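PDB 6MT7: long form salivary protein D7L from Phlebotomus duboscqi, which binds and sequesters cysteinyl leukotrienes and a thromboxane A2 analogue, countering host responses during blood feeding and inhibiting platelet aggregation induced by low collagen concentrations. Local coordinates for residues A[32-37]-A[103-108]. Numbering follows the deposited sequence.
Sequences YRWNLP and NFFNNN. With TRT (fragment of triton X-100), chain C.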
ATOM      1  N   TYR A  32       2.204   0.433  16.518  1.00  7.21           N
ATOM      2  CA  TYR A  32       0.795   0.786  16.671  1.00  7.43           C
ATOM      3  C   TYR A  32       0.620   2.144  17.334  1.00 13.11           C
ATOM      4  O   TYR A  32      -0.385   2.823  17.087  1.00 10.65           O
ATOM      5  CB  TYR A  32       0.062  -0.252  17.509  1.00  7.62           C
ATOM      6  CG  TYR A  32      -0.497  -1.436  16.755  1.00  8.46           C
ATOM      7  CD1 TYR A  32       0.199  -2.041  15.727  1.00 11.92           C
ATOM      8  CD2 TYR A  32      -1.728  -1.980  17.124  1.00 18.26           C
ATOM      9  CE1 TYR A  32      -0.331  -3.161  15.062  1.00 12.09           C
ATOM     10  CE2 TYR A  32      -2.257  -3.067  16.471  1.00 19.03           C
ATOM     11  CZ  TYR A  32      -1.557  -3.661  15.450  1.00 20.41           C
ATOM     12  OH  TYR A  32      -2.108  -4.756  14.814  1.00 24.22           O
ATOM     13  N   ARG A  33       1.546   2.540  18.207  1.00  7.84           N
ATOM     14  CA  ARG A  33       1.459   3.853  18.836  1.00  8.64           C
ATOM     15  C   ARG A  33       2.458   4.834  18.236  1.00  8.04           C
ATOM     16  O   ARG A  33       2.902   5.762  18.916  1.00  8.60           O
ATOM     17  CB  ARG A  33       1.612   3.759  20.360  1.00 10.37           C
ATOM     18  CG  ARG A  33       2.859   3.082  20.914  1.00  8.87           C
ATOM     19  CD  ARG A  33       2.781   3.054  22.441  1.00 10.02           C
ATOM     20  NE  ARG A  33       3.778   2.182  23.050  1.00  8.72           N
ATOM     21  CZ  ARG A  33       3.716   1.699  24.292  1.00 10.56           C
ATOM     22  NH1 ARG A  33       2.690   1.996  25.090  1.00 13.76           N
ATOM     23  NH2 ARG A  33       4.684   0.916  24.740  1.00 12.41           N
ATOM     24  N   TRP A  34       2.800   4.638  16.956  1.00  7.70           N
ATOM     25  CA  TRP A  34       3.572   5.609  16.175  1.00  9.17           C
ATOM     26  C   TRP A  34       4.944   5.836  16.797  1.00  8.44           C
ATOM     27  O   TRP A  34       5.426   6.967  16.905  1.00  8.28           O
ATOM     28  CB  TRP A  34       2.796   6.915  16.008  1.00  7.85           C
ATOM     29  CG  TRP A  34       1.602   6.674  15.136  1.00  7.74           C
ATOM     30  CD1 TRP A  34       0.384   6.186  15.520  1.00 14.25           C
ATOM     31  CD2 TRP A  34       1.540   6.842  13.723  1.00  8.49           C
ATOM     32  NE1 TRP A  34      -0.443   6.073  14.427  1.00 10.49           N
ATOM     33  CE2 TRP A  34       0.249   6.457  13.310  1.00 11.12           C
ATOM     34  CE3 TRP A  34       2.453   7.287  12.762  1.00  7.48           C
ATOM     35  CZ2 TRP A  34      -0.156   6.517  11.980  1.00 11.51           C
ATOM     36  CZ3 TRP A  34       2.050   7.338  11.439  1.00 12.08           C
ATOM     37  CH2 TRP A  34       0.760   6.950  11.061  1.00 11.73           C
ATOM     38  N   ASN A  35       5.567   4.740  17.212  1.00  7.51           N
ATOM     39  CA  ASN A  35       6.936   4.727  17.705  1.00  7.48           C
ATOM     40  C   ASN A  35       7.710   3.732  16.856  1.00  8.00           C
ATOM     41  O   ASN A  35       7.259   2.598  16.673  1.00  6.95           O
ATOM     42  CB  ASN A  35       6.977   4.335  19.189  1.00  7.72           C
ATOM     43  CG  ASN A  35       8.385   4.261  19.733  1.00 10.92           C
ATOM     44  OD1 ASN A  35       9.267   4.999  19.295  1.00 12.32           O
ATOM     45  ND2 ASN A  35       8.608   3.371  20.695  1.00  8.87           N
ATOM     46  N   LEU A  36       8.874   4.150  16.341  1.00  6.99           N
ATOM     47  CA  LEU A  36       9.635   3.359  15.374  1.00  6.67           C
ATOM     48  C   LEU A  36      11.026   3.095  15.934  1.00  6.62           C
ATOM     49  O   LEU A  36      11.973   3.837  15.633  1.00  6.64           O
ATOM     50  CB  LEU A  36       9.730   4.074  14.026  1.00  6.59           C
ATOM     51  CG  LEU A  36       8.406   4.347  13.320  1.00  6.61           C
ATOM     52  CD1 LEU A  36       8.672   5.107  12.024  1.00  7.54           C
ATOM     53  CD2 LEU A  36       7.647   3.060  13.041  1.00  8.68           C
ATOM     54  N   PRO A  37      11.191   2.045  16.735  1.00  6.58           N
ATOM     55  CA  PRO A  37      12.486   1.801  17.381  1.00  6.55           C
ATOM     56  C   PRO A  37      13.576   1.432  16.389  1.00  8.82           C
ATOM     57  O   PRO A  37      13.330   0.991  15.264  1.00  6.22           O
ATOM     58  CB  PRO A  37      12.196   0.625  18.331  1.00  6.56           C
ATOM     59  CG  PRO A  37      10.695   0.642  18.526  1.00  6.72           C
ATOM     60  CD  PRO A  37      10.160   1.102  17.196  1.00  6.61           C
ATOM     61  N   ASN A 103      14.569  10.776  11.707  1.00  8.24           N
ATOM     62  CA  ASN A 103      14.443  12.098  12.322  1.00  9.31           C
ATOM     63  C   ASN A 103      13.305  12.890  11.691  1.00  8.04           C
ATOM     64  O   ASN A 103      12.601  13.635  12.381  1.00  8.32           O
ATOM     65  CB  ASN A 103      15.749  12.885  12.201  1.00 16.63           C
ATOM     66  CG  ASN A 103      16.776  12.459  13.221  1.00 31.06           C
ATOM     67  OD1 ASN A 103      16.432  11.949  14.286  1.00 40.20           O
ATOM     68  ND2 ASN A 103      18.045  12.674  12.904  1.00 40.33           N
ATOM     69  N   PHE A 104      13.134  12.766  10.374  1.00  7.87           N
ATOM     70  CA  PHE A 104      11.990  13.382   9.709  1.00  7.95           C
ATOM     71  C   PHE A 104      10.684  12.902  10.330  1.00  7.88           C
ATOM     72  O   PHE A 104       9.775  13.701  10.593  1.00  8.47           O
ATOM     73  CB  PHE A 104      12.059  13.056   8.219  1.00  7.74           C
ATOM     74  CG  PHE A 104      10.862  13.485   7.426  1.00 10.02           C
ATOM     75  CD1 PHE A 104      10.685  14.810   7.078  1.00 14.32           C
ATOM     76  CD2 PHE A 104       9.940  12.551   6.988  1.00 12.21           C
ATOM     77  CE1 PHE A 104       9.592  15.188   6.320  1.00 16.43           C
ATOM     78  CE2 PHE A 104       8.846  12.931   6.238  1.00 14.24           C
ATOM     79  CZ  PHE A 104       8.675  14.246   5.908  1.00 12.25           C
ATOM     80  N   PHE A 105      10.589  11.603  10.603  1.00  7.59           N
ATOM     81  CA  PHE A 105       9.411  11.070  11.285  1.00  7.56           C
ATOM     82  C   PHE A 105       9.304  11.612  12.705  1.00  7.88           C
ATOM     83  O   PHE A 105       8.279  12.195  13.094  1.00  8.77           O
ATOM     84  CB  PHE A 105       9.460   9.540  11.316  1.00  7.97           C
ATOM     85  CG  PHE A 105       8.363   8.948  12.140  1.00  8.79           C
ATOM     86  CD1 PHE A 105       7.068   8.890  11.637  1.00 13.95           C
ATOM     87  CD2 PHE A 105       8.604   8.528  13.437  1.00  7.35           C
ATOM     88  CE1 PHE A 105       6.032   8.387  12.401  1.00 12.93           C
ATOM     89  CE2 PHE A 105       7.580   8.015  14.213  1.00  9.24           C
ATOM     90  CZ  PHE A 105       6.287   7.941  13.691  1.00  9.09           C
ATOM     91  N   ASN A 106      10.362  11.429  13.498  1.00  9.00           N
ATOM     92  CA  ASN A 106      10.299  11.774  14.914  1.00  8.23           C
ATOM     93  C   ASN A 106      10.009  13.248  15.125  1.00 11.22           C
ATOM     94  O   ASN A 106       9.389  13.614  16.125  1.00 10.73           O
ATOM     95  CB  ASN A 106      11.609  11.427  15.613  1.00  8.22           C
ATOM     96  CG  ASN A 106      11.764   9.950  15.872  1.00  8.47           C
ATOM     97  OD1 ASN A 106      10.781   9.225  16.000  1.00 11.35           O
ATOM     98  ND2 ASN A 106      13.015   9.496  15.987  1.00 10.11           N
ATOM     99  N   ASN A 107      10.473  14.108  14.223  1.00  8.74           N
ATOM    100  CA  ASN A 107      10.350  15.547  14.398  1.00  9.19           C
ATOM    101  C   ASN A 107       9.060  16.107  13.814  1.00  9.27           C
ATOM    102  O   ASN A 107       8.807  17.309  13.937  1.00  9.67           O
ATOM    103  CB  ASN A 107      11.554  16.264  13.762  1.00  9.29           C
ATOM    104  CG  ASN A 107      12.874  15.872  14.407  1.00 10.67           C
ATOM    105  OD1 ASN A 107      12.892  15.327  15.509  1.00  9.71           O
ATOM    106  ND2 ASN A 107      13.993  16.162  13.726  1.00 11.74           N
ATOM    107  N   ASN A 108       8.236  15.271  13.186  1.00  8.93           N
ATOM    108  CA  ASN A 108       7.018  15.768  12.564  1.00  8.98           C
ATOM    109  C   ASN A 108       5.869  14.794  12.719  1.00  8.76           C
ATOM    110  O   ASN A 108       5.005  14.724  11.841  1.00  8.62           O
ATOM    111  CB  ASN A 108       7.240  16.041  11.078  1.00  8.82           C
ATOM    112  CG  ASN A 108       8.323  17.056  10.848  1.00 14.52           C
ATOM    113  OD1 ASN A 108       8.084  18.248  10.980  1.00 14.18           O
ATOM    114  ND2 ASN A 108       9.525  16.593  10.530  1.00 10.95           N
TER
HETATM  115  C25 TRT C 301      -4.837  -2.263  14.159  1.00 34.71           C
HETATM  116  O24 TRT C 301      -4.523  -1.182  13.286  1.00 38.21           O
HETATM  117  C23 TRT C 301      -3.256  -0.581  13.557  1.00 32.88           C
HETATM  118  C22 TRT C 301      -2.897   0.274  12.349  1.00 36.26           C
HETATM  119  O21 TRT C 301      -1.746   1.088  12.577  1.00 26.62           O
HETATM  120  C20 TRT C 301      -1.538   1.899  11.426  1.00 23.53           C
HETATM  121  C19 TRT C 301      -0.434   2.902  11.705  1.00 12.66           C
HETATM  122  O18 TRT C 301       0.825   2.304  11.409  1.00 15.22           O
HETATM  123  C17 TRT C 301       1.729   2.552  12.465  1.00 11.02           C
HETATM  124  C16 TRT C 301       2.751   3.593  12.056  1.00 13.94           C
HETATM  125  O15 TRT C 301       3.794   3.003  11.271  1.00 14.09           O
HETATM  126  C12 TRT C 301       4.570   3.817  10.466  1.00  7.83           C
HETATM  127  C13 TRT C 301       4.738   5.162  10.777  1.00  7.15           C
HETATM  128  C14 TRT C 301       5.522   5.986   9.961  1.00  6.58           C
HETATM  129  C11 TRT C 301       5.185   3.297   9.334  1.00  8.46           C
HETATM  130  C10 TRT C 301       5.968   4.115   8.524  1.00  7.60           C
HETATM  131  C9  TRT C 301       6.142   5.460   8.824  1.00  6.38           C
HETATM  132  C6  TRT C 301       6.985   6.310   7.919  1.00  9.42           C
HETATM  133  C8  TRT C 301       8.331   6.471   8.617  1.00 11.88           C
HETATM  134  C7  TRT C 301       7.234   5.572   6.608  1.00  8.70           C
HETATM  135  C5  TRT C 301       6.357   7.711   7.741  1.00 11.03           C
HETATM  136  C1  TRT C 301       5.093   7.973   6.889  1.00 17.49           C
HETATM  137  C2  TRT C 301       3.972   6.950   7.031  1.00 22.53           C
HETATM  138  C4  TRT C 301       4.535   9.321   7.324  1.00 20.06           C
HETATM  139  C3  TRT C 301       5.390   8.121   5.403  1.00 19.11           C
HETATM  140  O   HOH W   1       9.963   6.757  16.845  1.00 10.64           O
HETATM  141  O   HOH W   2      12.995   6.327  17.126  1.00 23.96           O
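Trp-34, Leu-36 and Phe-105 form an apolar contact in the ligand pocket of the odorant-binding-protein fold, where the loop after helix 28-32 meets the C-terminal end of helix 94-106. Leu-36 lays CD1 over the centre of the Phe-105 ring, a CH-pi contact 3.7 Å from the ring centroid and 12° off its normal. With CG anti to the backbone N (chi1 173°), the Phe-105 ring extends toward the loop. CE1 of Phe-105 lies in the indole plane, 3.8 Å from CE3 of Trp-34, while CZ of Phe-105 sits 3.5 Å from the carbonyl O of Trp-34. Trp-34, with positive phi, is the C-prime residue of the Schellman motif that closes helix 28-32. The Triton fragment lies against all three side chains: C16 lies over one indole face, offset toward the rim, C14 comes within 3.5 Å of CE1 of Phe-105, and C8 touches CD1 of Leu-36. No direct hydrogen bond joins the segments; instead, water 1 accepts from Leu-36 N (2.9 Å) and donates to OD1 of Asn-106 (2.7 Å). Hydrocarbon and aromatic surfaces thus meet the ligand, consistent with a pocket suited to lipid mediators such as leukotriene C4, which Trp-34 probably binds.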